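Local coordinates for protein collagen adhesin (Staphylococcus aureus, PDB 2F68) that binds collagen at the staphylococcal cell surface, probably by wrapping two Ig-like domains around the triple helix in a 'collagen hug', at residues T34-F39 against F107-V112; V71-K76 against A302-T307; D183-D188 against Q275-E280. One frame throughout, in Å; residues are numbered along the deposited sequence.

Contact 1: residues T34-F39 against F107-V112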
ATOM      1  N   THR A  34       3.269  -4.073 -12.091  1.00 22.58           N
ATOM      2  CA  THR A  34       2.623  -3.052 -12.917  1.00 22.77           C
ATOM      3  C   THR A  34       1.838  -3.662 -14.081  1.00 21.91           C
ATOM      4  O   THR A  34       2.364  -4.483 -14.834  1.00 22.57           O
ATOM      5  CB  THR A  34       3.654  -2.031 -13.461  1.00 23.22           C
ATOM      6  OG1 THR A  34       4.633  -1.748 -12.453  1.00 24.56           O
ATOM      7  CG2 THR A  34       2.968  -0.738 -13.869  1.00 24.03           C
ATOM      8  N   VAL A  35       0.580  -3.245 -14.214  1.00 21.07           N
ATOM      9  CA  VAL A  35      -0.304  -3.709 -15.286  1.00 21.15           C
ATOM     10  C   VAL A  35      -0.485  -2.604 -16.328  1.00 20.63           C
ATOM     11  O   VAL A  35      -0.781  -1.457 -15.981  1.00 21.75           O
ATOM     12  CB  VAL A  35      -1.693  -4.139 -14.738  1.00 21.16           C
ATOM     13  CG1 VAL A  35      -2.553  -4.750 -15.843  1.00 21.76           C
ATOM     14  CG2 VAL A  35      -1.542  -5.122 -13.587  1.00 20.22           C
ATOM     15  N   LYS A  36      -0.306  -2.956 -17.600  1.00 21.24           N
ATOM     16  CA  LYS A  36      -0.481  -2.011 -18.700  1.00 21.40           C
ATOM     17  C   LYS A  36      -1.528  -2.505 -19.698  1.00 21.30           C
ATOM     18  O   LYS A  36      -1.449  -3.632 -20.189  1.00 19.56           O
ATOM     19  CB  LYS A  36       0.854  -1.744 -19.403  1.00 21.09           C
ATOM     20  CG  LYS A  36       0.849  -0.525 -20.316  1.00 22.92           C
ATOM     21  CD  LYS A  36       2.213  -0.297 -20.947  1.00 23.63           C
ATOM     22  CE  LYS A  36       2.207   0.930 -21.842  1.00 30.91           C
ATOM     23  NZ  LYS A  36       3.539   1.172 -22.463  1.00 30.59           N
ATOM     24  N   MET A  37      -2.504  -1.645 -19.985  1.00 20.46           N
ATOM     25  CA  MET A  37      -3.580  -1.952 -20.924  1.00 20.88           C
ATOM     26  C   MET A  37      -3.597  -0.911 -22.042  1.00 20.44           C
ATOM     27  O   MET A  37      -3.704   0.286 -21.774  1.00 19.62           O
ATOM     28  CB  MET A  37      -4.927  -1.982 -20.191  1.00 19.88           C
ATOM     29  CG  MET A  37      -6.122  -2.464 -21.020  1.00 19.92           C
ATOM     30  SD  MET A  37      -6.778  -1.256 -22.198  1.00 21.44           S
ATOM     31  CE  MET A  37      -7.124   0.145 -21.132  1.00 15.04           C
ATOM     32  N   THR A  38      -3.499  -1.372 -23.288  1.00 21.28           N
ATOM     33  CA  THR A  38      -3.519  -0.478 -24.449  1.00 22.11           C
ATOM     34  C   THR A  38      -4.780  -0.670 -25.292  1.00 21.44           C
ATOM     35  O   THR A  38      -5.355  -1.762 -25.324  1.00 20.53           O
ATOM     36  CB  THR A  38      -2.270  -0.655 -25.345  1.00 23.55           C
ATOM     37  OG1 THR A  38      -2.227  -1.994 -25.852  1.00 28.12           O
ATOM     38  CG2 THR A  38      -0.991  -0.364 -24.568  1.00 23.66           C
ATOM     39  N   PHE A  39      -5.198   0.394 -25.975  1.00 20.43           N
ATOM     40  CA  PHE A  39      -6.412   0.374 -26.794  1.00 20.49           C
ATOM     41  C   PHE A  39      -6.319   1.291 -28.016  1.00 20.00           C
ATOM     42  O   PHE A  39      -5.570   2.269 -28.012  1.00 19.21           O
ATOM     43  CB  PHE A  39      -7.642   0.746 -25.949  1.00 18.98           C
ATOM     44  CG  PHE A  39      -7.597   2.143 -25.378  1.00 22.16           C
ATOM     45  CD1 PHE A  39      -8.108   3.222 -26.096  1.00 26.06           C
ATOM     46  CD2 PHE A  39      -7.056   2.377 -24.117  1.00 24.16           C
ATOM     47  CE1 PHE A  39      -8.068   4.512 -25.574  1.00 22.11           C
ATOM     48  CE2 PHE A  39      -7.014   3.664 -23.584  1.00 21.55           C
ATOM     49  CZ  PHE A  39      -7.523   4.733 -24.314  1.00 22.52           C
ATOM     50  N   PHE A 107      -3.332   4.235 -23.573  1.00 20.32           N
ATOM     51  CA  PHE A 107      -2.907   3.205 -22.623  1.00 21.33           C
ATOM     52  C   PHE A 107      -3.282   3.532 -21.174  1.00 21.56           C
ATOM     53  O   PHE A 107      -3.618   4.674 -20.849  1.00 21.42           O
ATOM     54  CB  PHE A 107      -1.397   2.935 -22.746  1.00 21.48           C
ATOM     55  CG  PHE A 107      -0.525   4.046 -22.217  1.00 21.55           C
ATOM     56  CD1 PHE A 107      -0.034   4.005 -20.915  1.00 24.48           C
ATOM     57  CD2 PHE A 107      -0.181   5.125 -23.027  1.00 25.35           C
ATOM     58  CE1 PHE A 107       0.775   5.026 -20.422  1.00 26.15           C
ATOM     59  CE2 PHE A 107       0.629   6.151 -22.544  1.00 27.26           C
ATOM     60  CZ  PHE A 107       1.107   6.101 -21.239  1.00 26.98           C
ATOM     61  N   ALA A 108      -3.218   2.514 -20.317  1.00 20.83           N
ATOM     62  CA  ALA A 108      -3.480   2.662 -18.888  1.00 21.29           C
ATOM     63  C   ALA A 108      -2.490   1.830 -18.077  1.00 21.14           C
ATOM     64  O   ALA A 108      -2.563   0.598 -18.061  1.00 20.66           O
ATOM     65  CB  ALA A 108      -4.910   2.263 -18.563  1.00 22.45           C
ATOM     66  N   GLU A 109      -1.562   2.514 -17.411  1.00 20.94           N
ATOM     67  CA  GLU A 109      -0.523   1.859 -16.623  1.00 21.12           C
ATOM     68  C   GLU A 109      -0.741   2.108 -15.131  1.00 21.86           C
ATOM     69  O   GLU A 109      -0.821   3.257 -14.692  1.00 22.39           O
ATOM     70  CB  GLU A 109       0.861   2.349 -17.060  1.00 20.55           C
ATOM     71  CG  GLU A 109       2.002   1.399 -16.718  1.00 22.72           C
ATOM     72  CD  GLU A 109       3.346   1.865 -17.258  1.00 28.50           C
ATOM     73  OE1 GLU A 109       3.656   3.071 -17.154  1.00 30.18           O
ATOM     74  OE2 GLU A 109       4.101   1.015 -17.778  1.00 30.65           O
ATOM     75  N   PHE A 110      -0.842   1.025 -14.363  1.00 22.40           N
ATOM     76  CA  PHE A 110      -1.096   1.100 -12.922  1.00 21.12           C
ATOM     77  C   PHE A 110      -0.480  -0.075 -12.162  1.00 22.75           C
ATOM     78  O   PHE A 110      -0.257  -1.145 -12.732  1.00 22.48           O
ATOM     79  CB  PHE A 110      -2.604   1.200 -12.633  1.00 21.63           C
ATOM     80  CG  PHE A 110      -3.423   0.097 -13.254  1.00 19.68           C
ATOM     81  CD1 PHE A 110      -3.657  -1.090 -12.565  1.00 21.80           C
ATOM     82  CD2 PHE A 110      -3.974   0.252 -14.525  1.00 20.56           C
ATOM     83  CE1 PHE A 110      -4.415  -2.109 -13.135  1.00 20.63           C
ATOM     84  CE2 PHE A 110      -4.735  -0.762 -15.102  1.00 19.99           C
ATOM     85  CZ  PHE A 110      -4.956  -1.945 -14.405  1.00 19.30           C
ATOM     86  N   GLU A 111      -0.216   0.133 -10.873  1.00 23.20           N
ATOM     87  CA  GLU A 111       0.398  -0.889 -10.022  1.00 23.35           C
ATOM     88  C   GLU A 111      -0.634  -1.645  -9.189  1.00 21.73           C
ATOM     89  O   GLU A 111      -1.607  -1.058  -8.708  1.00 21.07           O
ATOM     90  CB  GLU A 111       1.453  -0.263  -9.104  1.00 23.33           C
ATOM     91  CG  GLU A 111       2.681   0.281  -9.830  1.00 25.94           C
ATOM     92  CD  GLU A 111       3.708   0.896  -8.892  1.00 26.64           C
ATOM     93  OE1 GLU A 111       4.897   0.945  -9.270  1.00 32.21           O
ATOM     94  OE2 GLU A 111       3.334   1.333  -7.781  1.00 29.75           O
ATOM     95  N   VAL A 112      -0.414  -2.949  -9.031  1.00 21.87           N
ATOM     96  CA  VAL A 112      -1.287  -3.810  -8.225  1.00 21.26           C
ATOM     97  C   VAL A 112      -0.483  -4.638  -7.216  1.00 22.45           C
ATOM     98  O   VAL A 112       0.734  -4.789  -7.357  1.00 22.26           O
ATOM     99  CB  VAL A 112      -2.165  -4.755  -9.102  1.00 21.06           C
ATOM    100  CG1 VAL A 112      -3.109  -3.959  -9.999  1.00 19.05           C
ATOM    101  CG2 VAL A 112      -1.304  -5.707  -9.928  1.00 19.46           C
TER
HETATM  102  O   HOH W   1       5.148   1.371 -11.965  1.00 30.85           O
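V35 with F110 and M37 with A108 are hydrogen-bonded pairs in an antiparallel ladder of the N-terminal Ig-like domain. The ladder joins strands 31-40 and 104-116, with the two segments at 173° to each other. Four backbone bonds tie them. V35 N reaches F110 O at 2.7 Å, and F110 N returns to V35 O at 3.0 Å. M37 and A108 exchange a second pair, in which the bond from A108 N to M37 O is bent to 139°.

V35, M37, A108 and F110 share the buried face. The F110 CG sits between its backbone N and carbonyl carbon (chi1 55°). This swings the ring alongside V35, and V35 CB lies over one ring face in a CH-pi contact, 4.2 Å from the centroid. V35 CG2 meets V112 CG2 at 3.7 Å. The M37 chain bends at chi2 and chi3, and its CE comes to 4.0 Å from A108 CB. Residues of strands 50-54 and 89-94, among them V54 and I92, pack on this face.

T34, K36, T38, F107, E109 and E111 lie on the other face. T34 CG2 touches E109 CG at 3.7 Å. A water links T34 OG1 to E111 OE1, donating to the carboxylate; E111 OE2 is held by N299 N. K36 is extended and passes its CE near F107 CD1. Its NZ lies 5.1 Å from the centroid of the F107 ring, at most a weak cation-pi attraction. T38 CG2 rests on F107 CB, while T38 OG1 is hydrogen-bonded to T18 OG1.

The ladder has one apolar face, joined to the domain core, and one mixed face. On the mixed face K36 and E109 have opposite charges but no direct bond, so the backbone bonds and apolar packing probably carry most of the contact.

Contact 2: residues V71-K76 against A302-T307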
ATOM      1  N   VAL A  71      -6.516   8.635 -12.645  1.00 27.45           N
ATOM      2  CA  VAL A  71      -5.664   9.317 -13.622  1.00 28.88           C
ATOM      3  C   VAL A  71      -6.479   9.754 -14.845  1.00 28.93           C
ATOM      4  O   VAL A  71      -7.110   8.921 -15.497  1.00 27.93           O
ATOM      5  CB  VAL A  71      -4.468   8.427 -14.066  1.00 29.06           C
ATOM      6  CG1 VAL A  71      -3.509   9.208 -14.959  1.00 29.82           C
ATOM      7  CG2 VAL A  71      -3.724   7.875 -12.857  1.00 33.11           C
ATOM      8  N   PRO A  72      -6.470  11.066 -15.155  1.00 30.09           N
ATOM      9  CA  PRO A  72      -7.223  11.579 -16.301  1.00 29.40           C
ATOM     10  C   PRO A  72      -6.565  11.279 -17.650  1.00 28.97           C
ATOM     11  O   PRO A  72      -5.336  11.208 -17.744  1.00 26.99           O
ATOM     12  CB  PRO A  72      -7.253  13.088 -16.049  1.00 29.09           C
ATOM     13  CG  PRO A  72      -6.022  13.363 -15.265  1.00 31.14           C
ATOM     14  CD  PRO A  72      -5.765  12.140 -14.429  1.00 29.58           C
ATOM     15  N   LEU A  73      -7.395  11.100 -18.675  1.00 29.66           N
ATOM     16  CA  LEU A  73      -6.932  10.913 -20.048  1.00 30.53           C
ATOM     17  C   LEU A  73      -7.084  12.234 -20.796  1.00 31.08           C
ATOM     18  O   LEU A  73      -8.203  12.706 -21.011  1.00 29.30           O
ATOM     19  CB  LEU A  73      -7.736   9.804 -20.746  1.00 30.07           C
ATOM     20  CG  LEU A  73      -7.472   8.305 -20.516  1.00 32.17           C
ATOM     21  CD1 LEU A  73      -6.111   7.883 -21.067  1.00 31.99           C
ATOM     22  CD2 LEU A  73      -7.620   7.880 -19.059  1.00 33.14           C
ATOM     23  N   THR A  74      -5.959  12.831 -21.185  1.00 33.12           N
ATOM     24  CA  THR A  74      -5.961  14.183 -21.752  1.00 35.77           C
ATOM     25  C   THR A  74      -5.391  14.274 -23.167  1.00 36.86           C
ATOM     26  O   THR A  74      -4.374  13.651 -23.483  1.00 36.63           O
ATOM     27  CB  THR A  74      -5.205  15.186 -20.845  1.00 36.49           C
ATOM     28  OG1 THR A  74      -3.911  14.663 -20.519  1.00 38.99           O
ATOM     29  CG2 THR A  74      -5.983  15.452 -19.561  1.00 36.01           C
ATOM     30  N   VAL A  75      -6.067  15.056 -24.009  1.00 38.69           N
ATOM     31  CA  VAL A  75      -5.586  15.392 -25.349  1.00 41.14           C
ATOM     32  C   VAL A  75      -5.566  16.913 -25.503  1.00 42.33           C
ATOM     33  O   VAL A  75      -6.616  17.562 -25.454  1.00 41.40           O
ATOM     34  CB  VAL A  75      -6.458  14.756 -26.469  1.00 41.82           C
ATOM     35  CG1 VAL A  75      -5.985  15.207 -27.849  1.00 42.66           C
ATOM     36  CG2 VAL A  75      -6.434  13.238 -26.382  1.00 42.41           C
ATOM     37  N   LYS A  76      -4.364  17.464 -25.679  1.00 44.39           N
ATOM     38  CA  LYS A  76      -4.141  18.910 -25.833  1.00 46.53           C
ATOM     39  C   LYS A  76      -4.784  19.736 -24.706  1.00 46.87           C
ATOM     40  O   LYS A  76      -5.442  20.751 -24.953  1.00 47.48           O
ATOM     41  CB  LYS A  76      -4.600  19.390 -27.223  1.00 47.14           C
ATOM     42  CG  LYS A  76      -3.893  20.643 -27.742  1.00 49.92           C
ATOM     43  CD  LYS A  76      -2.501  20.332 -28.280  1.00 52.19           C
ATOM     44  CE  LYS A  76      -1.818  21.587 -28.798  1.00 51.34           C
ATOM     45  NZ  LYS A  76      -0.458  21.300 -29.331  1.00 52.29           N
ATOM     46  N   ALA A 302      -1.690   7.374 -17.409  1.00 26.87           N
ATOM     47  CA  ALA A 302      -2.588   7.100 -18.528  1.00 25.91           C
ATOM     48  C   ALA A 302      -2.438   8.146 -19.629  1.00 26.69           C
ATOM     49  O   ALA A 302      -2.477   9.351 -19.365  1.00 26.37           O
ATOM     50  CB  ALA A 302      -4.032   7.025 -18.048  1.00 25.78           C
ATOM     51  N   GLY A 303      -2.263   7.673 -20.861  1.00 26.13           N
ATOM     52  CA  GLY A 303      -2.105   8.550 -22.020  1.00 25.12           C
ATOM     53  C   GLY A 303      -3.082   8.226 -23.134  1.00 25.38           C
ATOM     54  O   GLY A 303      -3.592   7.107 -23.216  1.00 24.36           O
ATOM     55  N   ILE A 304      -3.337   9.213 -23.991  1.00 24.97           N
ATOM     56  CA  ILE A 304      -4.281   9.072 -25.104  1.00 24.72           C
ATOM     57  C   ILE A 304      -3.948  10.034 -26.252  1.00 25.52           C
ATOM     58  O   ILE A 304      -3.671  11.216 -26.028  1.00 25.19           O
ATOM     59  CB  ILE A 304      -5.765   9.231 -24.627  1.00 25.07           C
ATOM     60  CG1 ILE A 304      -6.752   8.998 -25.781  1.00 24.78           C
ATOM     61  CG2 ILE A 304      -5.986  10.580 -23.928  1.00 25.65           C
ATOM     62  CD1 ILE A 304      -8.167   8.662 -25.334  1.00 23.94           C
ATOM     63  N   GLU A 305      -3.962   9.507 -27.474  1.00 26.49           N
ATOM     64  CA  GLU A 305      -3.694  10.293 -28.679  1.00 28.41           C
ATOM     65  C   GLU A 305      -4.921  10.332 -29.587  1.00 29.09           C
ATOM     66  O   GLU A 305      -5.715   9.389 -29.607  1.00 26.40           O
ATOM     67  CB  GLU A 305      -2.497   9.718 -29.444  1.00 28.93           C
ATOM     68  CG  GLU A 305      -1.163   9.835 -28.714  1.00 33.68           C
ATOM     69  CD  GLU A 305      -0.005   9.238 -29.498  1.00 39.77           C
ATOM     70  OE1 GLU A 305       0.146   9.562 -30.695  1.00 43.70           O
ATOM     71  OE2 GLU A 305       0.764   8.449 -28.908  1.00 42.62           O
ATOM     72  N   GLY A 306      -5.069  11.425 -30.332  1.00 30.40           N
ATOM     73  CA  GLY A 306      -6.199  11.596 -31.242  1.00 32.52           C
ATOM     74  C   GLY A 306      -6.069  12.799 -32.157  1.00 35.00           C
ATOM     75  O   GLY A 306      -5.393  13.775 -31.825  1.00 34.12           O
ATOM     76  N   THR A 307      -6.724  12.721 -33.314  1.00 36.66           N
ATOM     77  CA  THR A 307      -6.716  13.803 -34.296  1.00 39.08           C
ATOM     78  C   THR A 307      -8.042  14.561 -34.259  1.00 40.32           C
ATOM     79  O   THR A 307      -9.115  13.961 -34.359  1.00 39.27           O
ATOM     80  CB  THR A 307      -6.446  13.274 -35.725  1.00 39.62           C
ATOM     81  OG1 THR A 307      -5.357  12.341 -35.699  1.00 42.12           O
ATOM     82  CG2 THR A 307      -6.101  14.419 -36.675  1.00 40.16           C
TER
HETATM   83  O   HOH W   2      -2.327  11.805 -23.282  1.00 30.61           O
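L73 and V75 meet A302 and I304 mainly through apolar carbon contacts. L73 touches A302, G303 and I304. Its CB meets I304 CG2 at 3.7 Å. Its CG stands anti to the carbonyl carbon (chi1 -79°), which puts both CD1 and CD2 at 3.8 Å from A302 CB. V71, two residues earlier on the same strand, brings CG1 to the A302 methyl. V75 crosses I304 at about a right angle, with CG2 to CG2 at 3.6 Å. The I304 CG2 branch is thus placed between L73 and V75.

Some of these methyls also press on peptide groups. L73 CD1 lies 3.4 Å from G303 O, and V75 CG2 lies 3.4 Å from I304 O. I304 CG2 also packs against the T74 backbone.

Strand 300-307 is the last strand of the chain, yet it is built into the sheet of the N-terminal Ig-like domain. This is beta-strand complementation, and the strand probably acts as the latch of the 'collagen hug' model. It bonds to strand 104-116, where G303 pairs with F107 and E305 with S105. V71 and L73 bond to A83, V80 and G81 of strand 78-86. V80 also packs on both V75 and I304. Strand 62-75 pairs with strand 104-116 as well, but 302-307 lies beside 71-75 with no direct hydrogen bond to it.

The two segments run nearly parallel, at 22°, with their axes 5.6 Å apart at the closest. A water stands in for one backbone link: it donates to T74 O at 2.8 Å and accepts from I304 N at 2.9 Å.

Contact 3: residues D183-D188 against Q275-E280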
ATOM      1  N   ASP A 183      15.553  -0.424  30.532  1.00 22.45           N
ATOM      2  CA  ASP A 183      14.371   0.207  29.946  1.00 21.97           C
ATOM      3  C   ASP A 183      14.507   0.372  28.434  1.00 21.96           C
ATOM      4  O   ASP A 183      15.539   0.837  27.941  1.00 21.05           O
ATOM      5  CB  ASP A 183      14.105   1.568  30.600  1.00 22.04           C
ATOM      6  CG  ASP A 183      13.723   1.455  32.069  1.00 26.51           C
ATOM      7  OD1 ASP A 183      13.734   0.334  32.621  1.00 25.10           O
ATOM      8  OD2 ASP A 183      13.409   2.500  32.678  1.00 28.49           O
ATOM      9  N   ILE A 184      13.463  -0.019  27.707  1.00 21.69           N
ATOM     10  CA  ILE A 184      13.448   0.075  26.247  1.00 21.56           C
ATOM     11  C   ILE A 184      13.112   1.500  25.810  1.00 21.56           C
ATOM     12  O   ILE A 184      12.080   2.052  26.201  1.00 21.31           O
ATOM     13  CB  ILE A 184      12.451  -0.928  25.607  1.00 21.25           C
ATOM     14  CG1 ILE A 184      12.636  -2.333  26.196  1.00 18.41           C
ATOM     15  CG2 ILE A 184      12.616  -0.951  24.086  1.00 23.42           C
ATOM     16  CD1 ILE A 184      11.452  -3.265  25.990  1.00 20.81           C
ATOM     17  N   THR A 185      13.993   2.085  25.003  1.00 22.65           N
ATOM     18  CA  THR A 185      13.814   3.450  24.511  1.00 23.23           C
ATOM     19  C   THR A 185      13.843   3.489  22.983  1.00 22.15           C
ATOM     20  O   THR A 185      14.829   3.085  22.360  1.00 22.24           O
ATOM     21  CB  THR A 185      14.884   4.410  25.088  1.00 24.07           C
ATOM     22  OG1 THR A 185      14.991   4.218  26.504  1.00 25.50           O
ATOM     23  CG2 THR A 185      14.520   5.864  24.804  1.00 24.03           C
ATOM     24  N   ILE A 186      12.752   3.969  22.394  1.00 22.22           N
ATOM     25  CA  ILE A 186      12.633   4.097  20.943  1.00 21.70           C
ATOM     26  C   ILE A 186      12.400   5.560  20.565  1.00 21.98           C
ATOM     27  O   ILE A 186      11.440   6.181  21.027  1.00 22.96           O
ATOM     28  CB  ILE A 186      11.480   3.216  20.367  1.00 21.03           C
ATOM     29  CG1 ILE A 186      11.521   1.781  20.925  1.00 23.15           C
ATOM     30  CG2 ILE A 186      11.484   3.238  18.832  1.00 21.94           C
ATOM     31  CD1 ILE A 186      12.759   0.959  20.556  1.00 22.04           C
ATOM     32  N   LYS A 187      13.286   6.103  19.734  1.00 20.46           N
ATOM     33  CA  LYS A 187      13.164   7.481  19.260  1.00 21.42           C
ATOM     34  C   LYS A 187      12.874   7.519  17.760  1.00 20.81           C
ATOM     35  O   LYS A 187      13.784   7.397  16.936  1.00 21.90           O
ATOM     36  CB  LYS A 187      14.421   8.292  19.595  1.00 21.53           C
ATOM     37  CG  LYS A 187      14.587   8.607  21.074  1.00 22.87           C
ATOM     38  CD  LYS A 187      15.773   9.528  21.314  1.00 24.25           C
ATOM     39  CE  LYS A 187      15.954   9.820  22.794  1.00 25.66           C
ATOM     40  NZ  LYS A 187      17.119  10.712  23.046  1.00 27.60           N
ATOM     41  N   ASP A 188      11.597   7.689  17.421  1.00 20.79           N
ATOM     42  CA  ASP A 188      11.143   7.673  16.032  1.00 20.86           C
ATOM     43  C   ASP A 188      11.046   9.083  15.450  1.00 20.12           C
ATOM     44  O   ASP A 188      10.616  10.018  16.128  1.00 19.84           O
ATOM     45  CB  ASP A 188       9.792   6.954  15.926  1.00 21.27           C
ATOM     46  CG  ASP A 188       9.376   6.687  14.490  1.00 24.34           C
ATOM     47  OD1 ASP A 188       8.919   7.630  13.809  1.00 18.82           O
ATOM     48  OD2 ASP A 188       9.489   5.525  14.047  1.00 25.87           O
ATOM     49  N   GLN A 275      15.621   5.085  16.262  1.00 20.30           N
ATOM     50  CA  GLN A 275      16.795   4.618  17.001  1.00 18.85           C
ATOM     51  C   GLN A 275      16.349   3.853  18.246  1.00 20.74           C
ATOM     52  O   GLN A 275      15.366   4.227  18.889  1.00 20.67           O
ATOM     53  CB  GLN A 275      17.699   5.790  17.395  1.00 19.88           C
ATOM     54  CG  GLN A 275      18.301   6.565  16.221  1.00 18.59           C
ATOM     55  CD  GLN A 275      17.367   7.632  15.665  1.00 21.39           C
ATOM     56  OE1 GLN A 275      16.733   8.375  16.415  1.00 21.43           O
ATOM     57  NE2 GLN A 275      17.288   7.714  14.342  1.00 21.16           N
ATOM     58  N   ALA A 276      17.078   2.791  18.585  1.00 19.30           N
ATOM     59  CA  ALA A 276      16.675   1.897  19.672  1.00 19.78           C
ATOM     60  C   ALA A 276      17.728   1.738  20.767  1.00 19.70           C
ATOM     61  O   ALA A 276      18.917   1.574  20.484  1.00 19.70           O
ATOM     62  CB  ALA A 276      16.280   0.536  19.114  1.00 19.42           C
ATOM     63  N   TRP A 277      17.270   1.787  22.017  1.00 20.29           N
ATOM     64  CA  TRP A 277      18.111   1.532  23.185  1.00 20.64           C
ATOM     65  C   TRP A 277      17.538   0.378  24.004  1.00 21.55           C
ATOM     66  O   TRP A 277      16.518   0.533  24.683  1.00 21.04           O
ATOM     67  CB  TRP A 277      18.225   2.785  24.059  1.00 22.32           C
ATOM     68  CG  TRP A 277      19.115   3.852  23.500  1.00 21.88           C
ATOM     69  CD1 TRP A 277      20.438   4.044  23.780  1.00 26.13           C
ATOM     70  CD2 TRP A 277      18.748   4.882  22.575  1.00 21.59           C
ATOM     71  NE1 TRP A 277      20.918   5.126  23.083  1.00 23.33           N
ATOM     72  CE2 TRP A 277      19.903   5.661  22.336  1.00 23.26           C
ATOM     73  CE3 TRP A 277      17.554   5.222  21.922  1.00 21.79           C
ATOM     74  CZ2 TRP A 277      19.900   6.760  21.470  1.00 24.76           C
ATOM     75  CZ3 TRP A 277      17.553   6.316  21.061  1.00 22.00           C
ATOM     76  CH2 TRP A 277      18.720   7.070  20.844  1.00 24.84           C
ATOM     77  N   TYR A 278      18.195  -0.779  23.928  1.00 20.89           N
ATOM     78  CA  TYR A 278      17.760  -1.975  24.656  1.00 20.22           C
ATOM     79  C   TYR A 278      18.901  -2.959  24.915  1.00 20.80           C
ATOM     80  O   TYR A 278      19.962  -2.869  24.293  1.00 20.56           O
ATOM     81  CB  TYR A 278      16.611  -2.679  23.916  1.00 21.08           C
ATOM     82  CG  TYR A 278      16.974  -3.211  22.545  1.00 21.32           C
ATOM     83  CD1 TYR A 278      17.526  -4.484  22.391  1.00 20.26           C
ATOM     84  CD2 TYR A 278      16.753  -2.447  21.399  1.00 20.50           C
ATOM     85  CE1 TYR A 278      17.859  -4.978  21.134  1.00 22.35           C
ATOM     86  CE2 TYR A 278      17.082  -2.932  20.136  1.00 21.34           C
ATOM     87  CZ  TYR A 278      17.633  -4.197  20.012  1.00 21.46           C
ATOM     88  OH  TYR A 278      17.959  -4.682  18.765  1.00 23.13           O
ATOM     89  N   GLN A 279      18.669  -3.894  25.835  1.00 20.97           N
ATOM     90  CA  GLN A 279      19.607  -4.984  26.101  1.00 22.60           C
ATOM     91  C   GLN A 279      18.891  -6.233  26.611  1.00 22.39           C
ATOM     92  O   GLN A 279      18.426  -6.271  27.754  1.00 22.59           O
ATOM     93  CB  GLN A 279      20.697  -4.549  27.092  1.00 20.76           C
ATOM     94  CG  GLN A 279      21.748  -5.626  27.376  1.00 22.27           C
ATOM     95  CD  GLN A 279      22.832  -5.175  28.343  1.00 24.61           C
ATOM     96  OE1 GLN A 279      22.802  -4.058  28.862  1.00 23.77           O
ATOM     97  NE2 GLN A 279      23.801  -6.051  28.588  1.00 24.10           N
ATOM     98  N   GLU A 280      18.802  -7.245  25.751  1.00 24.17           N
ATOM     99  CA  GLU A 280      18.309  -8.561  26.150  1.00 24.62           C
ATOM    100  C   GLU A 280      19.324  -9.183  27.098  1.00 25.26           C
ATOM    101  O   GLU A 280      20.526  -9.173  26.815  1.00 24.91           O
ATOM    102  CB  GLU A 280      18.121  -9.470  24.932  1.00 25.80           C
ATOM    103  CG  GLU A 280      17.081  -8.992  23.932  1.00 28.59           C
ATOM    104  CD  GLU A 280      16.891  -9.961  22.776  1.00 31.03           C
ATOM    105  OE1 GLU A 280      16.512 -11.126  23.023  1.00 33.43           O
ATOM    106  OE2 GLU A 280      17.112  -9.552  21.616  1.00 34.37           O
TER
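T185 with W277 and K187 with Q275 form hydrogen-bonded pairs of an antiparallel ladder, 174° between strand directions, with I186 and A276 as the non-hydrogen-bonded pair between them. W277 N gives the shortest bond, 2.8 Å to T185 O, in the plane of that carbonyl. K187 N meets Q275 O at 2.9 Å. The return bond from Q275 N comes in from above the K187 carbonyl plane.

W277 and K187 pack on one face of the sheet. The extended K187 chain crosses the indole at its six-membered end, with CD 3.7 Å from W277 CZ3. T185 O lies at the indole edge, in its plane, 3.5 Å from W277 CE3. T185 CB meets W277 CB at 3.9 Å. The Q275 chain bends at chi2 (84°), which turns the amide toward the K187 strand. Its OE1 lies 3.2 Å from K187 O, two acceptors and not a bond, and takes a hydrogen bond from Q189 NE2.

The ladder joins strands 184-190 and 269-278 in a sheet of the collagen-binding domain. Its other face turns inward. There I186 CD1 touches A276 CB at 3.8 Å, and I186 packs on L171 and I173 of strand 166-173. A276 CB also sits at the edge of the Y278 ring, in its plane, and Y278 stacks on F152.

In the fold
Contacts 1 and 2 adjoin in the N-terminal Ig-like domain. Strand 104-116, one side of contact 1, is the sheet neighbour of both strands of contact 2: F107 N probably bonds to G303 O, and the F39 ring packs on I304. Contact 3 lies in the collagen-binding domain, its centre about 44 Å from that of contact 1. All three are partly buried. Half the touching residues are buried in contact 1, four of nine in contact 3, and two of nine in contact 2, the most exposed. Contacts 1 and 3 are antiparallel ladders, each with an inward apolar face and a more polar outer one. Contact 2 lacks direct backbone bonds and relies on methyl packing and a water.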